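Local coordinates for protein DMATS type aromatic prenyltransferase (Streptomyces coelicolor, PDB 6ZS0) that prenylates tryptophan, probably transferring a dimethylallyl group from dimethylallyl diphosphate to carbon 5 of the indole ring, at residues A[327-332]-A[337-342]; A[92-97]-A[131-136]; A[310-315]-A[321-326]; A[168-173]-A[203-208]. One frame throughout, in Å; residues are numbered along the deposited sequence.

Contact 1. Residues A[327-332]-A[337-342]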
loop_
_atom_site.group_PDB
_atom_site.type_symbol
_atom_site.label_atom_id
_atom_site.label_comp_id
_atom_site.label_asym_id
_atom_site.label_seq_id
_atom_site.Cartn_x
_atom_site.Cartn_y
_atom_site.Cartn_z
ATOM N N LEU A 327 -6.180 6.025 -4.917
ATOM C CA LEU A 327 -5.477 7.311 -4.873
ATOM C C LEU A 327 -5.420 7.764 -3.424
ATOM O O LEU A 327 -6.362 7.531 -2.687
ATOM C CB LEU A 327 -6.219 8.349 -5.715
ATOM C CG LEU A 327 -6.195 8.133 -7.223
ATOM C CD1 LEU A 327 -7.016 9.202 -7.914
ATOM C CD2 LEU A 327 -4.788 8.069 -7.767
ATOM N N ALA A 328 -4.357 8.441 -3.033
ATOM C CA ALA A 328 -4.196 8.899 -1.645
ATOM C C ALA A 328 -3.622 10.316 -1.649
ATOM O O ALA A 328 -2.765 10.633 -2.507
ATOM C CB ALA A 328 -3.305 7.978 -0.849
ATOM N N LEU A 329 -4.061 11.083 -0.677
ATOM C CA LEU A 329 -3.484 12.408 -0.341
ATOM C C LEU A 329 -2.830 12.281 1.033
ATOM O O LEU A 329 -3.526 11.957 2.003
ATOM C CB LEU A 329 -4.596 13.441 -0.368
ATOM C CG LEU A 329 -4.149 14.876 -0.112
ATOM C CD1 LEU A 329 -3.222 15.343 -1.216
ATOM C CD2 LEU A 329 -5.360 15.771 0.040
ATOM N N ALA A 330 -1.531 12.546 1.101
ATOM C CA ALA A 330 -0.680 12.238 2.265
ATOM C C ALA A 330 -0.101 13.546 2.806
ATOM O O ALA A 330 0.600 14.225 2.050
ATOM C CB ALA A 330 0.412 11.278 1.880
ATOM N N GLY A 331 -0.433 13.864 4.045
ATOM C CA GLY A 331 0.094 15.018 4.779
ATOM C C GLY A 331 1.110 14.592 5.825
ATOM O O GLY A 331 0.983 13.492 6.414
ATOM N N GLN A 332 2.093 15.449 6.049
ATOM C CA GLN A 332 3.066 15.355 7.155
ATOM C C GLN A 332 3.329 16.779 7.646
ATOM O O GLN A 332 3.514 17.654 6.808
ATOM C CB GLN A 332 4.344 14.652 6.709
ATOM C CG GLN A 332 4.484 13.256 7.292
ATOM C CD GLN A 332 4.806 13.272 8.772
ATOM O OE1 GLN A 332 5.535 14.137 9.263
ATOM N NE2 GLN A 332 4.283 12.288 9.494
ATOM N N PRO A 337 2.056 18.475 0.927
ATOM C CA PRO A 337 1.312 17.238 0.677
ATOM C C PRO A 337 1.836 16.413 -0.509
ATOM O O PRO A 337 2.327 16.986 -1.479
ATOM C CB PRO A 337 -0.101 17.737 0.368
ATOM C CG PRO A 337 -0.217 19.004 1.177
ATOM C CD PRO A 337 1.160 19.629 1.082
ATOM N N ARG A 338 1.680 15.093 -0.402
ATOM C CA ARG A 338 2.105 14.076 -1.372
ATOM C C ARG A 338 0.835 13.448 -1.975
ATOM O O ARG A 338 -0.164 13.321 -1.233
ATOM C CB ARG A 338 2.938 13.039 -0.608
ATOM C CG ARG A 338 4.008 12.341 -1.419
ATOM C CD ARG A 338 5.099 11.732 -0.537
ATOM N NE ARG A 338 4.637 11.277 0.779
ATOM C CZ ARG A 338 4.181 10.051 1.083
ATOM N NH1 ARG A 338 3.791 9.782 2.323
ATOM N NH2 ARG A 338 4.104 9.105 0.162
ATOM N N VAL A 339 0.871 13.094 -3.257
ATOM C CA VAL A 339 -0.246 12.358 -3.925
ATOM C C VAL A 339 0.283 10.992 -4.338
ATOM O O VAL A 339 1.347 10.923 -4.974
ATOM C CB VAL A 339 -0.804 13.126 -5.126
ATOM C CG1 VAL A 339 -1.785 12.288 -5.914
ATOM C CG2 VAL A 339 -1.444 14.422 -4.673
ATOM N N THR A 340 -0.420 9.930 -4.003
ATOM C CA THR A 340 0.076 8.562 -4.264
ATOM C C THR A 340 -0.955 7.807 -5.094
ATOM O O THR A 340 -2.124 7.895 -4.776
ATOM C CB THR A 340 0.421 7.826 -2.968
ATOM O OG1 THR A 340 1.365 8.597 -2.215
ATOM C CG2 THR A 340 1.037 6.474 -3.231
ATOM N N ALA A 341 -0.486 7.114 -6.137
ATOM C CA ALA A 341 -1.286 6.197 -6.969
ATOM C C ALA A 341 -0.826 4.793 -6.651
ATOM O O ALA A 341 0.349 4.529 -6.766
ATOM C CB ALA A 341 -1.138 6.518 -8.442
ATOM N N TYR A 342 -1.769 3.943 -6.228
ATOM C CA TYR A 342 -1.535 2.504 -5.991
ATOM C C TYR A 342 -1.887 1.776 -7.275
ATOM O O TYR A 342 -3.037 1.920 -7.750
ATOM C CB TYR A 342 -2.316 2.035 -4.756
ATOM C CG TYR A 342 -1.778 2.689 -3.522
ATOM C CD1 TYR A 342 -2.164 3.978 -3.182
ATOM C CD2 TYR A 342 -0.762 2.114 -2.793
ATOM C CE1 TYR A 342 -1.616 4.641 -2.101
ATOM C CE2 TYR A 342 -0.195 2.763 -1.715
ATOM C CZ TYR A 342 -0.607 4.037 -1.377
ATOM O OH TYR A 342 -0.029 4.682 -0.314
#
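Residues 327-332 and 337-342 pair as the two arms of an antiparallel beta hairpin in the barrel wall, A328 facing T340 and A330 facing R338 as hydrogen-bonded pairs. Each pair makes two backbone bonds: A328 N to T340 O and T340 N to A328 O are both 2.9 Å, while A330 N to R338 O and R338 N to A330 O are both 2.8 Å. The N-to-C directions of the two short strand segments make 153°. On one face L329, its CG anti to the backbone N (chi1 -177°), crosses V339 at a slant, CD1 to CG2 4.0 Å; L327 CD2 lies as far from A341 CB. Helix 284-297 covers this face, with A291 against L327 and V294 and L295 against V339. On the other face A330 CB sits over one face of the R338 guanidinium, toward its rim and 3.7 Å from NH1, and A328 CB meets the Y342 ring at its edge, 3.9 Å from CE1. T340 OG1 hydrogen-bonds S69 OG on the next strand. With 324-332 also bonded to 270-275 and 338-344 to 64-70, the hairpin closes the ten-stranded antiparallel ring of the ABBA barrel of this aromatic prenyltransferase family.

Contact 2. Residues A[92-97]-A[131-136]; sequences ADNGRA and PLALWC
The carboxamide of N94 meets A133 by its oxygen, OD1 lying 4.1 Å from A133 CB, whereas the other flat group, the W135 indole, does not touch the helix segment and carries L132 CD1 over the centre of one face, 3.6 Å above the plane. F190 also meets the indole, the two ring planes at about 45°, and W135 NE1 is hydrogen-bonded to E83. This is helix-on-barrel packing of the ABBA fold: helix 91-109 lies outside the wall, and residues 131-136 lead into strand 135-139. L134 and C136 send their side chains to the same helix, at V102 and M105, while W135 between them points to the opposite side of the strand, consistent with a place facing the barrel interior. The direct touch is apolar and close. A133 CB points at the helix and comes to 3.5 Å from G95 CA; with no side chain on G95, the methyl can settle on the helix backbone, where a CB would crowd it. Beside this touch, two waters replace direct polar bonds. N94 holds its CG anti to the backbone N (chi1 179°), which carries the amide along the helix flank to the strand side. One water lies 2.9 Å from N94 OD1 and 2.7 Å from L134 O, donating to both, although further acceptors nearby compete for its protons. The other can also donate to OD1, with the same competition, and accepts from A133 N at 2.8 Å.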
loop_
_atom_site.group_PDB
_atom_site.type_symbol
_atom_site.label_atom_id
_atom_site.label_comp_id
_atom_site.label_asym_id
_atom_site.label_seq_id
_atom_site.Cartn_x
_atom_site.Cartn_y
_atom_site.Cartn_z
ATOM N N ALA A 92 -0.430 -18.970 9.812
ATOM C CA ALA A 92 0.688 -18.992 10.765
ATOM C C ALA A 92 2.013 -19.129 10.011
ATOM O O ALA A 92 2.964 -18.347 10.314
ATOM C CB ALA A 92 0.496 -20.100 11.757
ATOM N N ASP A 93 2.110 -20.043 9.054
ATOM C CA ASP A 93 3.391 -20.222 8.329
ATOM C C ASP A 93 3.594 -19.044 7.371
ATOM O O ASP A 93 4.739 -18.686 7.122
ATOM C CB ASP A 93 3.478 -21.560 7.631
ATOM C CG ASP A 93 3.853 -22.691 8.576
ATOM O OD1 ASP A 93 4.171 -22.411 9.762
ATOM O OD2 ASP A 93 3.870 -23.814 8.102
ATOM N N ASN A 94 2.511 -18.438 6.888
ATOM C CA ASN A 94 2.587 -17.227 6.045
ATOM C C ASN A 94 3.300 -16.135 6.868
ATOM O O ASN A 94 4.272 -15.521 6.374
ATOM C CB ASN A 94 1.178 -16.841 5.597
ATOM C CG ASN A 94 1.104 -15.591 4.739
ATOM O OD1 ASN A 94 1.705 -14.562 5.056
ATOM N ND2 ASN A 94 0.365 -15.680 3.649
ATOM N N GLY A 95 2.834 -15.913 8.080
ATOM C CA GLY A 95 3.450 -14.935 9.007
ATOM C C GLY A 95 4.901 -15.275 9.280
ATOM O O GLY A 95 5.736 -14.350 9.275
ATOM N N ARG A 96 5.214 -16.548 9.519
ATOM C CA ARG A 96 6.610 -16.953 9.847
ATOM C C ARG A 96 7.509 -16.678 8.641
ATOM O O ARG A 96 8.627 -16.100 8.830
ATOM C CB ARG A 96 6.651 -18.410 10.304
ATOM C CG ARG A 96 6.081 -18.628 11.694
ATOM C CD ARG A 96 6.149 -20.096 12.102
ATOM N NE ARG A 96 7.532 -20.572 12.175
ATOM C CZ ARG A 96 7.966 -21.787 11.832
ATOM N NH1 ARG A 96 7.144 -22.709 11.346
ATOM N NH2 ARG A 96 9.253 -22.061 11.958
ATOM N N ALA A 97 7.033 -16.992 7.442
ATOM C CA ALA A 97 7.804 -16.772 6.200
ATOM C C ALA A 97 7.964 -15.261 6.000
ATOM O O ALA A 97 9.079 -14.822 5.629
ATOM C CB ALA A 97 7.129 -17.441 5.027
ATOM N N PRO A 131 -7.295 -10.861 7.370
ATOM C CA PRO A 131 -6.922 -11.295 6.014
ATOM C C PRO A 131 -5.431 -11.327 5.634
ATOM O O PRO A 131 -5.106 -11.658 4.504
ATOM C CB PRO A 131 -7.635 -10.210 5.195
ATOM C CG PRO A 131 -7.483 -9.000 6.048
ATOM C CD PRO A 131 -7.756 -9.481 7.434
ATOM N N LEU A 132 -4.552 -10.993 6.563
ATOM C CA LEU A 132 -3.093 -11.014 6.347
ATOM C C LEU A 132 -2.414 -11.352 7.662
ATOM O O LEU A 132 -3.052 -11.208 8.741
ATOM C CB LEU A 132 -2.610 -9.660 5.784
ATOM C CG LEU A 132 -2.430 -8.513 6.786
ATOM C CD1 LEU A 132 -1.414 -7.457 6.293
ATOM C CD2 LEU A 132 -3.754 -7.865 7.084
ATOM N N ALA A 133 -1.154 -11.783 7.582
ATOM C CA ALA A 133 -0.223 -11.907 8.716
ATOM C C ALA A 133 0.870 -10.841 8.632
ATOM O O ALA A 133 1.158 -10.220 9.644
ATOM C CB ALA A 133 0.363 -13.299 8.757
ATOM N N LEU A 134 1.476 -10.650 7.466
ATOM C CA LEU A 134 2.619 -9.707 7.343
ATOM C C LEU A 134 2.825 -9.369 5.888
ATOM O O LEU A 134 3.031 -10.283 5.064
ATOM C CB LEU A 134 3.885 -10.327 7.941
ATOM C CG LEU A 134 5.077 -9.372 8.080
ATOM C CD1 LEU A 134 5.934 -9.801 9.260
ATOM C CD2 LEU A 134 5.891 -9.288 6.777
ATOM N N TRP A 135 2.769 -8.094 5.568
ATOM C CA TRP A 135 3.185 -7.574 4.260
ATOM C C TRP A 135 4.374 -6.659 4.501
ATOM O O TRP A 135 4.519 -6.124 5.596
ATOM C CB TRP A 135 2.074 -6.801 3.549
ATOM C CG TRP A 135 0.844 -7.592 3.232
ATOM C CD1 TRP A 135 0.696 -8.954 3.188
ATOM C CD2 TRP A 135 -0.431 -7.039 2.871
ATOM N NE1 TRP A 135 -0.578 -9.271 2.814
ATOM C CE2 TRP A 135 -1.289 -8.116 2.626
ATOM C CE3 TRP A 135 -0.917 -5.740 2.760
ATOM C CZ2 TRP A 135 -2.622 -7.924 2.279
ATOM C CZ3 TRP A 135 -2.232 -5.555 2.409
ATOM C CH2 TRP A 135 -3.052 -6.624 2.146
ATOM N N CYS A 136 5.169 -6.520 3.475
ATOM C CA CYS A 136 6.353 -5.657 3.456
ATOM C C CYS A 136 6.234 -4.691 2.282
ATOM O O CYS A 136 5.940 -5.142 1.171
ATOM C CB CYS A 136 7.598 -6.516 3.378
ATOM S SG CYS A 136 9.106 -5.535 3.503
HETATM O O HOH W 1 3.965 -12.828 4.694
HETATM O O HOH W 2 0.242 -12.268 5.213
#

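Contact 3. Residues A[310-315]-A[321-326]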
loop_
_atom_site.group_PDB
_atom_site.type_symbol
_atom_site.label_atom_id
_atom_site.label_comp_id
_atom_site.label_asym_id
_atom_site.label_seq_id
_atom_site.Cartn_x
_atom_site.Cartn_y
_atom_site.Cartn_z
ATOM N N ALA A 310 1.350 2.432 -18.733
ATOM C CA ALA A 310 1.822 1.675 -19.918
ATOM C C ALA A 310 2.936 0.695 -19.515
ATOM O O ALA A 310 2.993 -0.391 -20.101
ATOM C CB ALA A 310 2.238 2.643 -21.006
ATOM N N ALA A 311 3.765 1.037 -18.526
ATOM C CA ALA A 311 4.797 0.153 -17.935
ATOM C C ALA A 311 4.159 -1.090 -17.311
ATOM O O ALA A 311 4.736 -2.183 -17.446
ATOM C CB ALA A 311 5.601 0.904 -16.908
ATOM N N LEU A 312 3.043 -0.936 -16.601
ATOM C CA LEU A 312 2.346 -2.074 -15.935
ATOM C C LEU A 312 1.883 -3.049 -17.006
ATOM O O LEU A 312 2.066 -4.257 -16.837
ATOM C CB LEU A 312 1.108 -1.591 -15.179
ATOM C CG LEU A 312 1.311 -0.841 -13.870
ATOM C CD1 LEU A 312 0.005 -0.153 -13.477
ATOM C CD2 LEU A 312 1.770 -1.774 -12.770
ATOM N N THR A 313 1.252 -2.532 -18.049
ATOM C CA THR A 313 0.584 -3.357 -19.077
ATOM C C THR A 313 0.376 -2.582 -20.366
ATOM O O THR A 313 0.162 -1.356 -20.291
ATOM C CB THR A 313 -0.769 -3.849 -18.575
ATOM O OG1 THR A 313 -1.356 -4.636 -19.615
ATOM C CG2 THR A 313 -1.694 -2.715 -18.195
ATOM N N GLU A 314 0.301 -3.329 -21.467
ATOM C CA GLU A 314 0.045 -2.844 -22.850
ATOM C C GLU A 314 -1.438 -2.516 -23.054
ATOM O O GLU A 314 -1.741 -1.825 -24.033
ATOM C CB GLU A 314 0.499 -3.896 -23.862
ATOM C CG GLU A 314 1.922 -4.381 -23.623
ATOM N N ARG A 315 -2.315 -2.990 -22.167
ATOM C CA ARG A 315 -3.778 -2.714 -22.174
ATOM C C ARG A 315 -4.011 -1.191 -22.256
ATOM O O ARG A 315 -3.391 -0.453 -21.477
ATOM C CB ARG A 315 -4.393 -3.328 -20.909
ATOM C CG ARG A 315 -5.901 -3.533 -20.950
ATOM C CD ARG A 315 -6.620 -2.528 -20.083
ATOM N NE ARG A 315 -6.755 -2.944 -18.694
ATOM C CZ ARG A 315 -7.136 -2.146 -17.692
ATOM N NH1 ARG A 315 -7.411 -0.868 -17.912
ATOM N NH2 ARG A 315 -7.240 -2.635 -16.466
ATOM N N VAL A 321 -10.525 -1.799 -15.878
ATOM C CA VAL A 321 -10.545 -1.025 -14.615
ATOM C C VAL A 321 -9.612 -1.726 -13.638
ATOM O O VAL A 321 -9.333 -2.925 -13.837
ATOM C CB VAL A 321 -11.983 -0.916 -14.090
ATOM C CG1 VAL A 321 -12.514 -2.269 -13.657
ATOM C CG2 VAL A 321 -12.081 0.093 -12.970
ATOM N N GLY A 322 -9.104 -1.010 -12.646
ATOM C CA GLY A 322 -8.360 -1.612 -11.537
ATOM C C GLY A 322 -6.875 -1.370 -11.609
ATOM O O GLY A 322 -6.235 -1.579 -10.595
ATOM N N LEU A 323 -6.329 -0.928 -12.743
ATOM C CA LEU A 323 -4.878 -0.641 -12.816
ATOM C C LEU A 323 -4.522 0.430 -11.788
ATOM O O LEU A 323 -3.522 0.266 -11.084
ATOM C CB LEU A 323 -4.476 -0.221 -14.225
ATOM C CG LEU A 323 -4.504 -1.358 -15.245
ATOM C CD1 LEU A 323 -4.145 -0.848 -16.634
ATOM C CD2 LEU A 323 -3.585 -2.485 -14.816
ATOM N N ILE A 324 -5.319 1.488 -11.681
ATOM C CA ILE A 324 -5.205 2.404 -10.519
ATOM C C ILE A 324 -6.214 1.927 -9.478
ATOM O O ILE A 324 -7.416 2.110 -9.677
ATOM C CB ILE A 324 -5.401 3.872 -10.907
ATOM C CG1 ILE A 324 -4.363 4.322 -11.922
ATOM C CG2 ILE A 324 -5.385 4.733 -9.650
ATOM C CD1 ILE A 324 -4.570 5.737 -12.432
ATOM N N ALA A 325 -5.746 1.298 -8.407
ATOM C CA ALA A 325 -6.600 0.700 -7.366
ATOM C C ALA A 325 -7.038 1.779 -6.360
ATOM O O ALA A 325 -8.225 1.865 -6.047
ATOM C CB ALA A 325 -5.881 -0.409 -6.677
ATOM N N TYR A 326 -6.096 2.549 -5.851
ATOM C CA TYR A 326 -6.372 3.633 -4.886
ATOM C C TYR A 326 -5.642 4.897 -5.326
ATOM O O TYR A 326 -4.575 4.819 -5.948
ATOM C CB TYR A 326 -5.888 3.308 -3.468
ATOM C CG TYR A 326 -6.665 2.266 -2.710
ATOM C CD1 TYR A 326 -6.552 0.925 -2.999
ATOM C CD2 TYR A 326 -7.516 2.632 -1.678
ATOM C CE1 TYR A 326 -7.273 -0.028 -2.286
ATOM C CE2 TYR A 326 -8.214 1.702 -0.937
ATOM C CZ TYR A 326 -8.121 0.362 -1.256
ATOM O OH TYR A 326 -8.846 -0.551 -0.516
#
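L323 is pressed between T313 and R315, the close-packed half of a contact in which the turn after helix 303-312 folds back on the entry to barrel strand 324-332. The turn is an ST turn: T313 OG1 accepts from R315 N at 3.2 Å, with an N-H...O angle of 170°. T313 holds that hydroxyl anti to its own N (chi1 180°), a setting that leaves CG2 for L323, and the two side chains cross at about a right angle, CG2 to CD1 a tight 3.5 Å. R315 bends at chi2 and chi3 to bring its guanidinium flat over the leucine; L323 CD1 stands 3.4 Å above the centre of the plane, and R315 NH2 approaches L323 CG to 3.3 Å. The charge has a mate beyond the contact, since R315 NH1 forms a salt bridge with D284, whose carboxylate also accepts from L323 N and I324 N. One acid thus serves both the arginine and the strand entry. With a serine in place of R315, D284 would probably lose its charged partner, and L323 is likely to lose the flat cover over its methyl. The other parts meet less closely. L312 points at the strand entry, yet its CD1 comes only to 4.5 Å from L323 CD2 and 4.3 Å from L323 O, turning to L343 and to L17 of helix 6-20. V321, partly exposed, directs its side chain away from the turn and rests on V281. It faces R315 with its backbone alone, V321 O lying 3.4 Å from R315 NH2.

Contact 4. Residues A[168-173]-A[203-208]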
loop_
_atom_site.group_PDB
_atom_site.type_symbol
_atom_site.label_atom_id
_atom_site.label_comp_id
_atom_site.label_asym_id
_atom_site.label_seq_id
_atom_site.Cartn_x
_atom_site.Cartn_y
_atom_site.Cartn_z
ATOM N N GLU A 168 -2.458 -1.329 22.707
ATOM C CA GLU A 168 -1.295 -1.973 23.355
ATOM C C GLU A 168 -0.061 -1.781 22.477
ATOM O O GLU A 168 1.005 -1.475 23.012
ATOM C CB GLU A 168 -1.551 -3.457 23.618
ATOM C CG GLU A 168 -0.352 -4.189 24.202
ATOM C CD GLU A 168 0.174 -3.681 25.544
ATOM O OE1 GLU A 168 -0.474 -2.794 26.163
ATOM O OE2 GLU A 168 1.225 -4.182 25.967
ATOM N N ALA A 169 -0.187 -1.929 21.153
ATOM C CA ALA A 169 0.965 -1.713 20.241
ATOM C C ALA A 169 1.540 -0.307 20.435
ATOM O O ALA A 169 2.775 -0.164 20.572
ATOM C CB ALA A 169 0.559 -1.946 18.807
ATOM N N LEU A 170 0.681 0.706 20.458
ATOM C CA LEU A 170 1.136 2.118 20.503
ATOM C C LEU A 170 1.836 2.356 21.842
ATOM O O LEU A 170 2.918 2.954 21.843
ATOM C CB LEU A 170 -0.053 3.047 20.295
ATOM C CG LEU A 170 -0.597 3.068 18.868
ATOM C CD1 LEU A 170 -1.915 3.829 18.817
ATOM C CD2 LEU A 170 0.420 3.678 17.910
ATOM N N ARG A 171 1.266 1.829 22.921
ATOM C CA ARG A 171 1.873 1.919 24.274
ATOM C C ARG A 171 3.284 1.325 24.250
ATOM O O ARG A 171 4.224 1.985 24.718
ATOM C CB ARG A 171 1.002 1.205 25.307
ATOM C CG ARG A 171 1.482 1.409 26.733
ATOM C CD ARG A 171 0.997 0.335 27.672
ATOM N NE ARG A 171 1.511 -0.996 27.391
ATOM C CZ ARG A 171 2.747 -1.419 27.653
ATOM N NH1 ARG A 171 3.645 -0.614 28.192
ATOM N NH2 ARG A 171 3.088 -2.661 27.366
ATOM N N ARG A 172 3.434 0.113 23.740
ATOM C CA ARG A 172 4.740 -0.572 23.708
ATOM C C ARG A 172 5.734 0.240 22.867
ATOM O O ARG A 172 6.935 0.110 23.123
ATOM C CB ARG A 172 4.602 -1.984 23.152
ATOM C CG ARG A 172 3.735 -2.917 23.984
ATOM C CD ARG A 172 3.789 -4.260 23.322
ATOM N NE ARG A 172 3.006 -5.301 23.970
ATOM C CZ ARG A 172 3.085 -6.589 23.651
ATOM N NH1 ARG A 172 3.929 -6.993 22.713
ATOM N NH2 ARG A 172 2.348 -7.480 24.297
ATOM N N LEU A 173 5.267 1.028 21.888
ATOM C CA LEU A 173 6.156 1.812 20.991
ATOM C C LEU A 173 6.421 3.198 21.602
ATOM O O LEU A 173 6.930 4.067 20.883
ATOM C CB LEU A 173 5.528 1.925 19.595
ATOM C CG LEU A 173 5.352 0.619 18.811
ATOM C CD1 LEU A 173 4.624 0.889 17.505
ATOM C CD2 LEU A 173 6.677 -0.062 18.530
ATOM N N ALA A 203 5.337 4.662 13.776
ATOM C CA ALA A 203 4.141 3.785 13.894
ATOM C C ALA A 203 2.991 4.399 13.113
ATOM O O ALA A 203 2.708 5.592 13.288
ATOM C CB ALA A 203 3.749 3.585 15.324
ATOM N N LYS A 204 2.338 3.584 12.289
ATOM C CA LYS A 204 1.234 4.017 11.411
ATOM C C LYS A 204 0.003 3.187 11.758
ATOM O O LYS A 204 0.112 1.948 11.754
ATOM C CB LYS A 204 1.644 3.847 9.948
ATOM C CG LYS A 204 2.851 4.676 9.522
ATOM C CD LYS A 204 3.361 4.331 8.125
ATOM C CE LYS A 204 3.897 5.544 7.385
ATOM N NZ LYS A 204 2.806 6.396 6.853
ATOM N N VAL A 205 -1.106 3.841 12.099
ATOM C CA VAL A 205 -2.383 3.152 12.398
ATOM C C VAL A 205 -3.341 3.448 11.258
ATOM O O VAL A 205 -3.520 4.613 10.919
ATOM C CB VAL A 205 -2.998 3.566 13.747
ATOM C CG1 VAL A 205 -4.239 2.746 14.071
ATOM C CG2 VAL A 205 -1.988 3.448 14.883
ATOM N N TYR A 206 -3.907 2.411 10.667
ATOM C CA TYR A 206 -4.899 2.536 9.583
ATOM C C TYR A 206 -6.293 2.326 10.154
ATOM O O TYR A 206 -6.488 1.407 10.981
ATOM C CB TYR A 206 -4.621 1.546 8.459
ATOM C CG TYR A 206 -3.417 1.864 7.634
ATOM C CD1 TYR A 206 -2.146 1.715 8.143
ATOM C CD2 TYR A 206 -3.558 2.323 6.332
ATOM C CE1 TYR A 206 -1.032 2.016 7.377
ATOM C CE2 TYR A 206 -2.452 2.578 5.541
ATOM C CZ TYR A 206 -1.188 2.432 6.071
ATOM O OH TYR A 206 -0.068 2.725 5.338
ATOM N N LEU A 207 -7.240 3.159 9.719
ATOM C CA LEU A 207 -8.663 3.042 10.064
ATOM C C LEU A 207 -9.448 2.778 8.793
ATOM O O LEU A 207 -9.136 3.407 7.770
ATOM C CB LEU A 207 -9.156 4.347 10.707
ATOM C CG LEU A 207 -8.910 4.513 12.209
ATOM C CD1 LEU A 207 -7.473 4.357 12.568
ATOM C CD2 LEU A 207 -9.397 5.883 12.666
ATOM N N ARG A 208 -10.462 1.938 8.895
ATOM C CA ARG A 208 -11.483 1.722 7.841
ATOM C C ARG A 208 -12.602 2.752 8.040
ATOM O O ARG A 208 -12.974 2.989 9.213
ATOM C CB ARG A 208 -12.035 0.304 7.968
ATOM C CG ARG A 208 -12.725 -0.230 6.719
ATOM C CD ARG A 208 -13.171 -1.682 6.895
ATOM N NE ARG A 208 -12.506 -2.338 8.019
ATOM C CZ ARG A 208 -11.504 -3.225 7.948
ATOM N NH1 ARG A 208 -10.983 -3.687 9.068
ATOM N NH2 ARG A 208 -11.025 -3.648 6.781
#
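L170 and L173 both set CG anti to the carbonyl carbon and beside the backbone N, chi1 -72° and -64°, a setting that lays the leucine methyls toward the strand, against A203 and V205. L170 straddles V205 CG2, which lies 3.9 Å from its CD2 and 4.0 Å from its CD1, the two side chains meeting at a slant. One turn along, L173 CD1 reaches A203 CB at 3.6 Å; the small alanine lets the leucine tip come close to the strand. Helix 162-175 here lies on the outside of the ABBA barrel, its short segment running nearly opposite to strand 202-209 (168°) with the axes 10.1 Å apart. L193 of strand 191-195 touches both A203 and L173, so the packing spreads to the neighbouring strand. On the side of the helix turned from the strand, E168 is gripped by two arginines. R171 takes it side-on, NE to OE1 2.9 Å and NH2 to OE2 2.8 Å, both oxygens near its guanidinium plane. R172 NE adds a bond to OE2 at 2.9 Å from the same face of the carboxylate, while R172 NH1 forms a salt bridge with D121.

Along the chain the contacts come in the order 2, 4, 3, 1, and all four reach the same closed ten-stranded sheet. Contacts 1 and 3 are consecutive on strand 324-332, their centres 18 Å apart, and they touch where Y342 probably hydrogen-bonds A325 and Y326. Contacts 2 and 4 each set an outer helix, 91-109 or 162-175, against the wall, also with centres 18 Å apart. Contacts 3 and 4 are the most distant, at 32 Å, and lie on opposite sides of the chain's centre, as do contacts 1 and 2 at 26 Å. The hairpin supplies the last two strands of the ring, while helix and turn packing clothe it, consistent with a reaction chamber inside.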